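Local coordinates for protein RickCE (Rickettsia bellii, PDB 5HAM) that probably acts as a deubiquitinase, a CE-clan cysteine protease that a bacterium uses as an effector against host ubiquitin signalling, at residues Pro31-Arg36 with Ala136-Glu141; Ile120-Thr125 with Asp185-Asn190; Val149-Tyr154 with Lys221-Gln226; Gln160-Phe165 with Ile196-Gln201; Thr164-Leu169 with Thr202-Asp207. All coordinates share one frame; numbering follows the deposited sequence.

Interaction 1 (Pro31-Arg36 with Ala136-Glu141); sequences PAITFR and AVIPIE
Pro31 comes nearest to Ile138 and Pro139 with its carbonyl oxygen, and from there the chain enters a parallel pairing at the border of the mixed five-stranded sheet, strand 27-34 being outermost. Ala32 follows with its methyl beside the ring of Pro139, CB to CB 4.2 Å, while Ile14 and Leu18 of helix 11-20 touch the same proline. Ile33 is bonded through both its N-H and its C=O: its N donates to Pro139 O at 3.0 Å, somewhat bent (139°), and its O accepts from Glu141 N at 2.9 Å. The side chain of Ile33 turns to the face it shares with Ile140, and with CG1 anti to the carbonyl carbon (chi1 -80°) its CD1 reaches Ile138 CG2 at 3.7 Å, on the side where helix 96-130 packs. Thr34 stands on the other face beside Glu141, the two side chains pointing the same way, with Thr34 CG2 3.7 Å from Glu141 OE1. Their polar ends are taken up by other residues: Thr34 OG1 bonds Gln113 NE2, and Glu141 OE2 bonds the backbone N of Gly145. Phe35 closes the pairing with a straight bond (168°) from its N to Glu141 O at 3.0 Å. Its ring reaches Ile140 obliquely, where helix 175-188 also packs, with Phe35 CE2 3.8 Å from Ile140 CG2.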
# COMPACT_ATOMS: atom_id res chain seq x y z
N PRO A 31 -6.75 9.74 0.35
CA PRO A 31 -6.62 8.51 1.15
C PRO A 31 -5.78 7.49 0.40
O PRO A 31 -5.67 7.57 -0.82
CB PRO A 31 -8.07 8.04 1.30
CG PRO A 31 -8.84 8.76 0.26
CD PRO A 31 -8.15 10.06 0.05
N ALA A 32 -5.18 6.54 1.12
CA ALA A 32 -4.29 5.58 0.48
C ALA A 32 -4.96 4.67 -0.52
O ALA A 32 -6.05 4.15 -0.28
CB ALA A 32 -3.57 4.73 1.54
N ILE A 33 -4.29 4.47 -1.64
CA ILE A 33 -4.58 3.35 -2.51
C ILE A 33 -3.86 2.14 -1.93
O ILE A 33 -2.68 2.22 -1.60
CB ILE A 33 -4.09 3.61 -3.91
CG1 ILE A 33 -5.09 4.50 -4.66
CG2 ILE A 33 -3.86 2.28 -4.67
CD1 ILE A 33 -4.55 5.02 -5.99
N THR A 34 -4.57 1.03 -1.77
CA THR A 34 -3.99 -0.16 -1.16
C THR A 34 -4.15 -1.39 -2.04
O THR A 34 -5.22 -1.65 -2.60
CB THR A 34 -4.58 -0.45 0.25
OG1 THR A 34 -5.96 -0.78 0.13
CG2 THR A 34 -4.47 0.77 1.15
N PHE A 35 -3.08 -2.15 -2.18
CA PHE A 35 -3.13 -3.38 -2.93
C PHE A 35 -2.87 -4.54 -1.99
O PHE A 35 -2.07 -4.43 -1.05
CB PHE A 35 -2.05 -3.42 -3.99
CG PHE A 35 -2.19 -2.39 -5.06
CD1 PHE A 35 -3.16 -2.52 -6.04
CD2 PHE A 35 -1.33 -1.30 -5.12
CE1 PHE A 35 -3.29 -1.59 -7.04
CE2 PHE A 35 -1.46 -0.37 -6.12
CZ PHE A 35 -2.44 -0.51 -7.08
N ARG A 36 -3.54 -5.65 -2.25
CA ARG A 36 -3.17 -6.88 -1.59
C ARG A 36 -1.86 -7.31 -2.24
O ARG A 36 -1.56 -6.92 -3.37
CB ARG A 36 -4.27 -7.91 -1.79
CG ARG A 36 -5.58 -7.55 -1.06
CD ARG A 36 -6.80 -7.90 -1.92
NE ARG A 36 -6.49 -9.06 -2.75
CZ ARG A 36 -6.66 -9.12 -4.07
NH1 ARG A 36 -6.31 -10.24 -4.68
NH2 ARG A 36 -7.18 -8.11 -4.76
N ALA A 136 -1.99 16.41 -6.45
CA ALA A 136 -2.72 15.48 -5.60
C ALA A 136 -1.73 14.42 -5.19
O ALA A 136 -1.04 13.83 -6.03
CB ALA A 136 -3.88 14.87 -6.34
N VAL A 137 -1.62 14.20 -3.88
CA VAL A 137 -0.67 13.25 -3.35
C VAL A 137 -1.42 12.01 -2.87
O VAL A 137 -2.34 12.09 -2.06
CB VAL A 137 0.13 13.89 -2.19
CG1 VAL A 137 1.15 12.91 -1.60
CG2 VAL A 137 0.80 15.18 -2.67
N ILE A 138 -1.03 10.85 -3.40
CA ILE A 138 -1.66 9.59 -3.05
C ILE A 138 -0.66 8.60 -2.46
O ILE A 138 0.23 8.12 -3.16
CB ILE A 138 -2.29 8.92 -4.29
CG1 ILE A 138 -3.09 9.94 -5.13
CG2 ILE A 138 -3.15 7.72 -3.87
CD1 ILE A 138 -3.63 9.37 -6.45
N PRO A 139 -0.79 8.31 -1.16
CA PRO A 139 0.03 7.27 -0.54
C PRO A 139 -0.40 5.95 -1.12
O PRO A 139 -1.59 5.72 -1.24
CB PRO A 139 -0.36 7.35 0.95
CG PRO A 139 -1.01 8.66 1.13
CD PRO A 139 -1.66 9.00 -0.19
N ILE A 140 0.55 5.10 -1.50
CA ILE A 140 0.22 3.80 -2.07
C ILE A 140 0.88 2.67 -1.30
O ILE A 140 2.11 2.61 -1.19
CB ILE A 140 0.61 3.72 -3.57
CG1 ILE A 140 -0.16 4.79 -4.35
CG2 ILE A 140 0.30 2.33 -4.11
CD1 ILE A 140 -0.11 4.62 -5.82
N GLU A 141 0.05 1.79 -0.75
CA GLU A 141 0.54 0.62 -0.03
C GLU A 141 0.59 -0.59 -0.96
O GLU A 141 -0.45 -1.14 -1.30
CB GLU A 141 -0.34 0.33 1.18
CG GLU A 141 0.39 -0.29 2.36
CD GLU A 141 -0.55 -0.63 3.51
OE1 GLU A 141 -1.78 -0.53 3.31
OE2 GLU A 141 -0.07 -1.00 4.60

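Interaction 2 (Ile120-Thr125 with Asp185-Asn190); sequences ILNRAT and DKTLGN
Asn122 and Thr187 mark where the two backbones come nearest, their CA atoms 7.1 Å apart. Residues 120-125 are a turn and a half within the long helix 96-130, whereas 185-190 holds the last turn of helix 175-188 and the residues that leave it, so a helix flank meets a helix end. Four side chains fill the gap with Asn122 at its border. Leu121 and Thr187 point at each other's segment: Leu121 CD1 touches Thr187 CB at 3.8 Å, while Leu121 CD2 lies 3.9 Å from Leu188 CD1, so the leucine fork spans two successive residues of the partner. Asn122 slides past Thr187 in the reverse sense, and its amide meets the methyl: Asn122 OD1 and Asn122 ND2 are each 3.5 Å from Thr187 CG2. That methyl is put forward because it stands anti to the backbone N of Thr187 (OG1 chi1 -55°), which leaves the hydroxyl to bond Leu183 O one turn back. Thr125 behaves likewise. Its OG1 donates to Leu121 O at 2.9 Å, and this oxygen also accepts Thr125 N, the two donors arriving from opposite faces of the carbonyl plane. Leu188 CD2 rests against Thr125 OG1 at 3.6 Å, and Leu188 also touches Pro195. With no hydrogen bond passing between the segments and both hydroxyls spent on their own helices, the contact is held by van der Waals packing, and its cohesion comes from shape and burial.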
# COMPACT_ATOMS: atom_id res chain seq x y z
N ILE A 120 -10.16 6.86 -5.88
CA ILE A 120 -9.12 7.75 -5.38
C ILE A 120 -8.30 8.34 -6.52
O ILE A 120 -8.03 9.53 -6.55
CB ILE A 120 -8.23 7.00 -4.39
CG1 ILE A 120 -9.06 6.64 -3.14
CG2 ILE A 120 -7.03 7.84 -4.02
CD1 ILE A 120 -8.51 5.45 -2.37
N LEU A 121 -7.93 7.50 -7.48
CA LEU A 121 -7.25 8.00 -8.66
C LEU A 121 -8.09 9.02 -9.41
O LEU A 121 -7.59 10.05 -9.86
CB LEU A 121 -6.93 6.85 -9.58
CG LEU A 121 -5.45 6.61 -9.85
CD1 LEU A 121 -5.28 5.59 -10.98
CD2 LEU A 121 -4.75 7.95 -10.15
N ASN A 122 -9.38 8.72 -9.57
CA ASN A 122 -10.27 9.66 -10.24
C ASN A 122 -10.49 10.97 -9.48
O ASN A 122 -10.52 12.05 -10.09
CB ASN A 122 -11.61 9.01 -10.57
CG ASN A 122 -11.59 8.29 -11.90
OD1 ASN A 122 -10.94 8.76 -12.85
ND2 ASN A 122 -12.27 7.15 -11.98
N ARG A 123 -10.67 10.89 -8.16
CA ARG A 123 -10.82 12.07 -7.33
C ARG A 123 -9.56 12.94 -7.42
O ARG A 123 -9.65 14.16 -7.55
CB ARG A 123 -11.11 11.69 -5.88
CG ARG A 123 -11.29 12.88 -4.94
CD ARG A 123 -12.37 13.84 -5.47
NE ARG A 123 -12.55 15.03 -4.64
CZ ARG A 123 -13.32 16.06 -4.97
NH1 ARG A 123 -13.97 16.06 -6.13
NH2 ARG A 123 -13.43 17.11 -4.16
N ALA A 124 -8.40 12.31 -7.39
CA ALA A 124 -7.13 13.02 -7.49
C ALA A 124 -7.08 13.77 -8.80
O ALA A 124 -6.67 14.93 -8.86
CB ALA A 124 -5.95 12.05 -7.35
N THR A 125 -7.53 13.09 -9.86
CA THR A 125 -7.57 13.68 -11.19
C THR A 125 -8.58 14.82 -11.27
O THR A 125 -8.35 15.83 -11.95
CB THR A 125 -7.91 12.60 -12.24
OG1 THR A 125 -6.89 11.58 -12.23
CG2 THR A 125 -8.01 13.21 -13.63
N ASP A 185 -3.94 2.45 -15.81
CA ASP A 185 -4.52 2.29 -17.14
C ASP A 185 -6.01 1.91 -17.12
O ASP A 185 -6.78 2.35 -17.96
CB ASP A 185 -3.72 1.31 -18.01
CG ASP A 185 -4.23 1.28 -19.44
OD1 ASP A 185 -3.87 2.18 -20.23
OD2 ASP A 185 -5.01 0.37 -19.78
N LYS A 186 -6.43 1.11 -16.14
CA LYS A 186 -7.85 0.81 -16.00
C LYS A 186 -8.64 2.09 -15.73
O LYS A 186 -9.73 2.27 -16.27
CB LYS A 186 -8.10 -0.19 -14.87
CG LYS A 186 -9.56 -0.62 -14.72
CD LYS A 186 -9.66 -2.04 -14.15
CE LYS A 186 -11.04 -2.66 -14.35
NZ LYS A 186 -11.99 -2.38 -13.23
N THR A 187 -8.08 2.98 -14.92
CA THR A 187 -8.79 4.17 -14.47
C THR A 187 -8.71 5.33 -15.47
O THR A 187 -9.70 6.03 -15.71
CB THR A 187 -8.24 4.65 -13.11
OG1 THR A 187 -8.29 3.57 -12.16
CG2 THR A 187 -9.04 5.83 -12.59
N LEU A 188 -7.53 5.54 -16.04
CA LEU A 188 -7.24 6.76 -16.78
C LEU A 188 -6.80 6.52 -18.21
O LEU A 188 -6.52 7.47 -18.93
CB LEU A 188 -6.16 7.56 -16.06
CG LEU A 188 -6.48 7.93 -14.62
CD1 LEU A 188 -5.24 8.51 -13.97
CD2 LEU A 188 -7.64 8.91 -14.58
N GLY A 189 -6.73 5.26 -18.63
CA GLY A 189 -6.27 4.94 -19.97
C GLY A 189 -7.24 5.32 -21.08
O GLY A 189 -7.01 5.02 -22.24
N ASN A 190 -8.33 5.97 -20.70
CA ASN A 190 -9.34 6.37 -21.67
C ASN A 190 -9.37 7.87 -21.89
O ASN A 190 -10.16 8.38 -22.68
CB ASN A 190 -10.71 5.87 -21.25
CG ASN A 190 -11.45 5.19 -22.37
OD1 ASN A 190 -12.35 5.77 -22.98
ND2 ASN A 190 -11.04 3.96 -22.68

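Interaction 3 (Val149-Tyr154 with Lys221-Gln226); sequences VLVAKY and KIAKGQ
Lys153 and Val151 meet Ile222 in a contact where no ring takes part; the flat groups involved are the helix-end peptides and the Gln226 amide. The arrangement is strand 147-155 packed against the C-terminal end of helix 211-223, which finishes in a Schellman motif at Gly225. Val151 and Ile222 cross obliquely, with Val151 CB and Val151 CG2 both 3.6 Å from Ile222 CG2. The other branch, Val151 CG1, stands anti to its backbone N (chi1 -174°) and lies 4.0 Å from Ala223 CA. Val149 CG1 adds a looser touch on Ile222 CD1 at 4.3 Å. These aliphatic groups line the face of the sheet that the helix covers, where Ile222 also touches Thr164 and Ala223 touches Val137.

Beyond them Lys153 runs out fully extended to the exposed helix end, and its NZ donates to Ile222 O. The modelled 2.5 Å between Lys153 NZ and Ile222 O is very short, so the exact length is doubtful. The same oxygen accepts Gly225 N at 3.0 Å, and a positively charged amine beside a helix C terminus would probably be favourable electrostatically. Gly225 has positive phi (74°), which suits a residue without a side chain. Past it the Gln226 amide folds back, its NE2 donating almost straight to Lys224 O at 2.9 Å; that oxygen lies in the amide plane.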
# COMPACT_ATOMS: atom_id res chain seq x y z
N VAL A 149 4.63 6.35 -2.87
CA VAL A 149 3.84 7.54 -3.14
C VAL A 149 3.61 7.80 -4.63
O VAL A 149 4.48 7.56 -5.48
CB VAL A 149 4.44 8.81 -2.45
CG1 VAL A 149 5.77 9.22 -3.10
CG2 VAL A 149 3.45 9.95 -2.45
N LEU A 150 2.42 8.28 -4.95
CA LEU A 150 2.11 8.67 -6.31
C LEU A 150 1.54 10.08 -6.32
O LEU A 150 0.53 10.34 -5.70
CB LEU A 150 1.12 7.68 -6.93
CG LEU A 150 0.75 7.95 -8.39
CD1 LEU A 150 1.94 7.64 -9.30
CD2 LEU A 150 -0.49 7.16 -8.80
N VAL A 151 2.19 10.99 -7.04
CA VAL A 151 1.74 12.38 -7.10
C VAL A 151 1.22 12.73 -8.49
O VAL A 151 1.87 12.47 -9.50
CB VAL A 151 2.86 13.36 -6.70
CG1 VAL A 151 2.32 14.77 -6.63
CG2 VAL A 151 3.46 12.94 -5.36
N ALA A 152 0.02 13.30 -8.52
CA ALA A 152 -0.68 13.60 -9.76
C ALA A 152 -0.67 15.08 -10.04
O ALA A 152 -1.01 15.89 -9.17
CB ALA A 152 -2.12 13.12 -9.65
N LYS A 153 -0.28 15.44 -11.25
CA LYS A 153 -0.26 16.83 -11.67
C LYS A 153 -0.83 16.97 -13.07
O LYS A 153 -0.93 16.01 -13.83
CB LYS A 153 1.15 17.40 -11.62
CG LYS A 153 1.70 17.51 -10.22
CD LYS A 153 3.12 18.04 -10.23
CE LYS A 153 3.74 17.96 -8.86
NZ LYS A 153 5.18 18.35 -8.89
N TYR A 154 -1.21 18.19 -13.42
CA TYR A 154 -1.94 18.42 -14.64
C TYR A 154 -1.36 19.59 -15.41
O TYR A 154 -1.26 20.70 -14.90
CB TYR A 154 -3.40 18.72 -14.32
CG TYR A 154 -4.25 18.93 -15.54
CD1 TYR A 154 -4.49 17.89 -16.42
CD2 TYR A 154 -4.82 20.17 -15.81
CE1 TYR A 154 -5.26 18.07 -17.53
CE2 TYR A 154 -5.61 20.35 -16.92
CZ TYR A 154 -5.82 19.29 -17.78
OH TYR A 154 -6.60 19.46 -18.90
N LYS A 221 7.91 16.61 -1.40
CA LYS A 221 8.86 17.20 -2.34
C LYS A 221 8.38 17.17 -3.78
O LYS A 221 8.42 18.18 -4.47
CB LYS A 221 10.25 16.57 -2.19
CG LYS A 221 11.11 17.38 -1.22
CD LYS A 221 12.04 16.51 -0.44
CE LYS A 221 12.86 17.36 0.50
NZ LYS A 221 13.87 16.51 1.18
N ILE A 222 7.90 16.01 -4.22
CA ILE A 222 7.36 15.87 -5.55
C ILE A 222 6.18 16.81 -5.76
O ILE A 222 6.09 17.47 -6.79
CB ILE A 222 6.91 14.44 -5.81
CG1 ILE A 222 8.11 13.49 -5.73
CG2 ILE A 222 6.26 14.33 -7.17
CD1 ILE A 222 7.73 12.01 -5.74
N ALA A 223 5.28 16.88 -4.78
CA ALA A 223 4.15 17.81 -4.86
C ALA A 223 4.62 19.25 -5.16
O ALA A 223 4.03 19.95 -5.98
CB ALA A 223 3.34 17.79 -3.58
N LYS A 224 5.72 19.65 -4.51
CA LYS A 224 6.25 21.01 -4.64
C LYS A 224 7.22 21.18 -5.82
O LYS A 224 7.82 22.24 -6.00
CB LYS A 224 6.88 21.47 -3.31
CG LYS A 224 5.89 21.41 -2.14
CD LYS A 224 6.49 21.83 -0.82
CE LYS A 224 5.42 21.74 0.27
NZ LYS A 224 5.89 22.10 1.65
N GLY A 225 7.39 20.13 -6.63
CA GLY A 225 8.26 20.22 -7.79
C GLY A 225 9.74 20.20 -7.46
O GLY A 225 10.56 20.63 -8.26
N GLN A 226 10.08 19.72 -6.26
CA GLN A 226 11.47 19.68 -5.79
C GLN A 226 12.05 18.28 -5.90
O GLN A 226 11.32 17.29 -5.76
CB GLN A 226 11.57 20.10 -4.32
CG GLN A 226 10.93 21.43 -3.98
CD GLN A 226 11.47 22.57 -4.82
OE1 GLN A 226 12.64 22.96 -4.69
NE2 GLN A 226 10.61 23.10 -5.69

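Interaction 4 (Gln160-Phe165 with Ile196-Gln201); sequences QIILTF and IIIDEQ
Asp199 sets a carboxylate oxygen at the rim of a phenylalanine: its OD1 lies near the plane of the Phe165 ring, 3.4 Å from CD2 of that ring, with ring and carboxylate planes 63° apart. The same OD1 accepts Gln201 N in an Asx turn, from above the carboxylate plane, while OD2 bonds the backbone N of Ile173. This ends the parallel pairing of a beta-alpha-beta unit, in which helix 175-188 connects strand 160-166 to the outermost strand 196-199. Five backbone bonds join them, from Ile196 N on Ile161 O to Glu200 N on Phe165 O, among them an almost linear one (175°) from Leu163 N to Ile196 O at 2.8 Å. Leu163 and Ile197 share the Phe165 face, where Ile184 of the connecting helix touches both. On the other face Ile162 CG2 packs on Ile198 CD1 at 3.6 Å, and Thr164 CG2 lies 3.6 Å from Glu200 OE1. Gln160, bent at chi2 (59°), crosses Ile196 at about a right angle, its CD 3.5 Å from Ile196 CD1; its NE2 bonds Lys194 O and also Ile161 O, at 2.7 Å and from above that carbonyl plane.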
# COMPACT_ATOMS: atom_id res chain seq x y z
N GLN A 160 -2.78 17.40 -20.13
CA GLN A 160 -1.94 16.24 -19.91
C GLN A 160 -1.80 15.91 -18.44
O GLN A 160 -1.31 16.73 -17.66
CB GLN A 160 -0.56 16.50 -20.51
CG GLN A 160 0.42 15.39 -20.28
CD GLN A 160 -0.05 14.09 -20.88
OE1 GLN A 160 0.01 13.90 -22.09
NE2 GLN A 160 -0.55 13.19 -20.03
N ILE A 161 -2.24 14.72 -18.05
CA ILE A 161 -2.04 14.22 -16.69
C ILE A 161 -0.66 13.59 -16.53
O ILE A 161 -0.23 12.76 -17.34
CB ILE A 161 -3.10 13.16 -16.30
CG1 ILE A 161 -4.51 13.76 -16.29
CG2 ILE A 161 -2.82 12.62 -14.92
CD1 ILE A 161 -4.78 14.64 -15.09
N ILE A 162 0.05 14.00 -15.49
CA ILE A 162 1.38 13.49 -15.22
C ILE A 162 1.44 12.89 -13.80
O ILE A 162 1.12 13.56 -12.83
CB ILE A 162 2.44 14.61 -15.43
CG1 ILE A 162 2.33 15.18 -16.85
CG2 ILE A 162 3.85 14.10 -15.17
CD1 ILE A 162 3.26 16.33 -17.16
N LEU A 163 1.82 11.62 -13.71
CA LEU A 163 1.88 10.91 -12.42
C LEU A 163 3.32 10.56 -12.06
O LEU A 163 4.02 9.91 -12.84
CB LEU A 163 1.04 9.63 -12.46
CG LEU A 163 -0.40 9.75 -12.97
CD1 LEU A 163 -0.95 8.39 -13.32
CD2 LEU A 163 -1.30 10.43 -11.94
N THR A 164 3.75 10.99 -10.88
CA THR A 164 5.12 10.78 -10.45
C THR A 164 5.16 9.85 -9.25
O THR A 164 4.47 10.08 -8.26
CB THR A 164 5.77 12.11 -10.10
OG1 THR A 164 5.69 12.97 -11.23
CG2 THR A 164 7.22 11.93 -9.71
N PHE A 165 5.95 8.79 -9.37
CA PHE A 165 6.03 7.73 -8.36
C PHE A 165 7.42 7.55 -7.76
O PHE A 165 8.43 7.69 -8.46
CB PHE A 165 5.57 6.41 -8.99
CG PHE A 165 5.67 5.22 -8.09
CD1 PHE A 165 4.64 4.90 -7.20
CD2 PHE A 165 6.78 4.38 -8.15
CE1 PHE A 165 4.72 3.78 -6.38
CE2 PHE A 165 6.87 3.25 -7.34
CZ PHE A 165 5.84 2.95 -6.45
N ILE A 196 0.98 10.36 -18.45
CA ILE A 196 2.41 10.16 -18.47
C ILE A 196 2.90 9.73 -17.09
O ILE A 196 2.57 10.35 -16.08
CB ILE A 196 3.13 11.43 -18.88
CG1 ILE A 196 2.95 11.67 -20.36
CG2 ILE A 196 4.61 11.34 -18.53
CD1 ILE A 196 3.28 13.08 -20.78
N ILE A 197 3.67 8.66 -17.05
CA ILE A 197 4.20 8.15 -15.81
C ILE A 197 5.70 8.42 -15.67
O ILE A 197 6.49 8.06 -16.55
CB ILE A 197 3.92 6.66 -15.68
CG1 ILE A 197 2.41 6.45 -15.49
CG2 ILE A 197 4.74 6.03 -14.54
CD1 ILE A 197 2.03 5.01 -15.34
N ILE A 198 6.06 9.08 -14.59
CA ILE A 198 7.46 9.30 -14.26
C ILE A 198 7.81 8.50 -13.02
O ILE A 198 7.27 8.75 -11.94
CB ILE A 198 7.75 10.78 -14.03
CG1 ILE A 198 7.48 11.58 -15.31
CG2 ILE A 198 9.18 10.97 -13.58
CD1 ILE A 198 7.34 13.08 -15.07
N ASP A 199 8.69 7.52 -13.18
CA ASP A 199 9.13 6.68 -12.07
C ASP A 199 10.51 7.16 -11.63
O ASP A 199 11.48 7.01 -12.37
CB ASP A 199 9.19 5.22 -12.51
CG ASP A 199 9.42 4.25 -11.35
OD1 ASP A 199 9.46 4.68 -10.18
OD2 ASP A 199 9.54 3.03 -11.61
N GLU A 200 10.58 7.73 -10.44
CA GLU A 200 11.81 8.33 -9.94
C GLU A 200 12.84 7.25 -9.70
O GLU A 200 14.05 7.53 -9.69
CB GLU A 200 11.58 9.09 -8.63
CG GLU A 200 10.61 10.25 -8.76
CD GLU A 200 11.24 11.47 -9.42
OE1 GLU A 200 10.76 11.88 -10.50
OE2 GLU A 200 12.21 12.02 -8.86
N GLN A 201 12.33 6.03 -9.54
CA GLN A 201 13.09 4.84 -9.14
C GLN A 201 14.34 5.17 -8.33
O GLN A 201 15.47 4.91 -8.76
CB GLN A 201 13.40 3.90 -10.32
CG GLN A 201 13.44 4.54 -11.68
CD GLN A 201 13.69 3.52 -12.79
OE1 GLN A 201 14.07 2.38 -12.52
NE2 GLN A 201 13.48 3.93 -14.03

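Interaction 5 (Thr164-Leu169 with Thr202-Asp207); sequences TFNDSL and TKQQTD
Asn166 grips the backbone of Thr202 with both ends of its amide. OD1 accepts Thr202 N at 2.7 Å on a lone pair, and ND2 donates to Thr202 O at 3.2 Å, in the plane of both groups and nearly straight (166°). With CG anti to the backbone N (chi1 -162°), the Asn166 side chain reaches across to this loop. Farther on, Ser168 O is held by two donors, Gln204 N at 2.6 Å and Gln205 N at 3.0 Å, the first tilted from the carbonyl plane and the second above it. Ser168 OG donates to a water at 2.8 Å, which in turn donates to Gln205 O and Asp207 O and so ties the serine hydroxyl to two carbonyls of the loop. Leu169 CD2 leans on Thr206 O at 3.4 Å.

The pair joins the end of strand 160-166 to the loop before helix 211-223, at what is consistent with the His-Asp-Cys centre of CE-clan proteases: Asp167 OD2 bonds His146 NE2, and Leu169 touches both His146 and Cys211. Asp167 OD1 also accepts Leu169 N at 3.0 Å in an Asx turn, and Asn171 ND2 is a second partner of OD2. Gln204 lies with its amide 83° from that of Asn166, its OE1 3.2 Å from Ser168 CB. Behind it, Asn218 ND2 bonds Gln204 OE1 and Leu229 O accepts from Gln204 NE2.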
# COMPACT_ATOMS: atom_id res chain seq x y z
N THR A 164 3.75 10.99 -10.88
CA THR A 164 5.12 10.78 -10.45
C THR A 164 5.16 9.85 -9.25
O THR A 164 4.47 10.08 -8.26
CB THR A 164 5.77 12.11 -10.10
OG1 THR A 164 5.69 12.97 -11.23
CG2 THR A 164 7.22 11.93 -9.71
N PHE A 165 5.95 8.79 -9.37
CA PHE A 165 6.03 7.73 -8.36
C PHE A 165 7.42 7.55 -7.76
O PHE A 165 8.43 7.69 -8.46
CB PHE A 165 5.57 6.41 -8.99
CG PHE A 165 5.67 5.22 -8.09
CD1 PHE A 165 4.64 4.90 -7.20
CD2 PHE A 165 6.78 4.38 -8.15
CE1 PHE A 165 4.72 3.78 -6.38
CE2 PHE A 165 6.87 3.25 -7.34
CZ PHE A 165 5.84 2.95 -6.45
N ASN A 166 7.49 7.22 -6.48
CA ASN A 166 8.72 6.62 -5.97
C ASN A 166 8.54 5.57 -4.90
O ASN A 166 7.61 5.64 -4.11
CB ASN A 166 9.71 7.67 -5.50
CG ASN A 166 11.12 7.09 -5.38
OD1 ASN A 166 11.71 6.66 -6.38
ND2 ASN A 166 11.65 7.05 -4.17
N ASP A 167 9.44 4.59 -4.89
CA ASP A 167 9.48 3.55 -3.87
C ASP A 167 10.84 3.66 -3.20
O ASP A 167 11.87 3.42 -3.84
CB ASP A 167 9.30 2.16 -4.52
CG ASP A 167 9.20 1.00 -3.49
OD1 ASP A 167 9.61 1.13 -2.32
OD2 ASP A 167 8.72 -0.07 -3.89
N SER A 168 10.86 4.03 -1.93
CA SER A 168 12.11 4.20 -1.19
C SER A 168 12.97 2.94 -1.09
O SER A 168 14.19 3.02 -0.95
CB SER A 168 11.87 4.81 0.20
OG SER A 168 10.93 4.07 0.97
N LEU A 169 12.34 1.77 -1.15
CA LEU A 169 13.06 0.50 -1.12
C LEU A 169 13.84 0.22 -2.40
O LEU A 169 14.62 -0.73 -2.46
CB LEU A 169 12.10 -0.67 -0.87
CG LEU A 169 11.40 -0.79 0.49
CD1 LEU A 169 10.24 -1.78 0.43
CD2 LEU A 169 12.39 -1.17 1.59
N THR A 202 14.14 5.77 -7.17
CA THR A 202 15.28 6.18 -6.38
C THR A 202 15.32 5.37 -5.12
O THR A 202 14.51 5.58 -4.21
CB THR A 202 15.21 7.65 -6.03
OG1 THR A 202 15.04 8.41 -7.23
CG2 THR A 202 16.48 8.10 -5.30
N LYS A 203 16.25 4.42 -5.07
CA LYS A 203 16.42 3.63 -3.87
C LYS A 203 16.89 4.58 -2.79
O LYS A 203 17.87 5.31 -2.98
CB LYS A 203 17.45 2.51 -4.09
CG LYS A 203 17.74 1.72 -2.83
CD LYS A 203 19.02 0.90 -2.95
CE LYS A 203 18.75 -0.60 -2.85
NZ LYS A 203 20.01 -1.42 -2.73
N GLN A 204 16.20 4.57 -1.66
CA GLN A 204 16.56 5.48 -0.58
C GLN A 204 17.02 4.73 0.66
O GLN A 204 18.08 5.03 1.21
CB GLN A 204 15.41 6.44 -0.27
CG GLN A 204 15.27 7.45 -1.36
CD GLN A 204 13.96 8.20 -1.32
OE1 GLN A 204 12.91 7.63 -1.02
NE2 GLN A 204 14.01 9.50 -1.64
N GLN A 205 16.24 3.74 1.08
CA GLN A 205 16.63 2.93 2.23
C GLN A 205 15.96 1.58 2.11
O GLN A 205 14.78 1.49 1.76
CB GLN A 205 16.23 3.62 3.54
CG GLN A 205 16.65 2.85 4.78
CD GLN A 205 16.69 3.72 6.01
OE1 GLN A 205 16.84 4.94 5.92
NE2 GLN A 205 16.56 3.10 7.18
N THR A 206 16.69 0.51 2.39
CA THR A 206 16.14 -0.83 2.20
C THR A 206 15.44 -1.40 3.43
O THR A 206 14.99 -2.53 3.39
CB THR A 206 17.18 -1.82 1.71
OG1 THR A 206 18.24 -1.92 2.67
CG2 THR A 206 17.76 -1.34 0.40
N ASP A 207 15.34 -0.63 4.50
CA ASP A 207 14.51 -1.04 5.62
C ASP A 207 13.05 -0.73 5.32
O ASP A 207 12.69 0.42 5.02
CB ASP A 207 14.92 -0.32 6.90
CG ASP A 207 16.39 -0.49 7.21
OD1 ASP A 207 17.14 -0.92 6.31
OD2 ASP A 207 16.80 -0.19 8.35
O HOH W 1 12.36 2.65 2.86

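Interactions 1 and 4 hold the two outermost strands of the same sheet, both partly buried and bonded by parallel backbones, but interaction 1 lies near the centre of the chain, while the centre of interaction 4 is about 18 Å from it, with exposed isoleucines. Interactions 2 and 3 are the buried helix contacts: the first has no hydrogen bond across it, the second adds a lysine to aliphatic packing. The strand of interaction 3 neighbours that of interaction 4, with a probable hydrogen bond from Val151 N to Thr164 O (2.7 Å), while Thr125 of interaction 2 touches Ile161 of interaction 4. Interaction 5 continues strand 160-166 and relies on a side-chain amide, loop carbonyls and water.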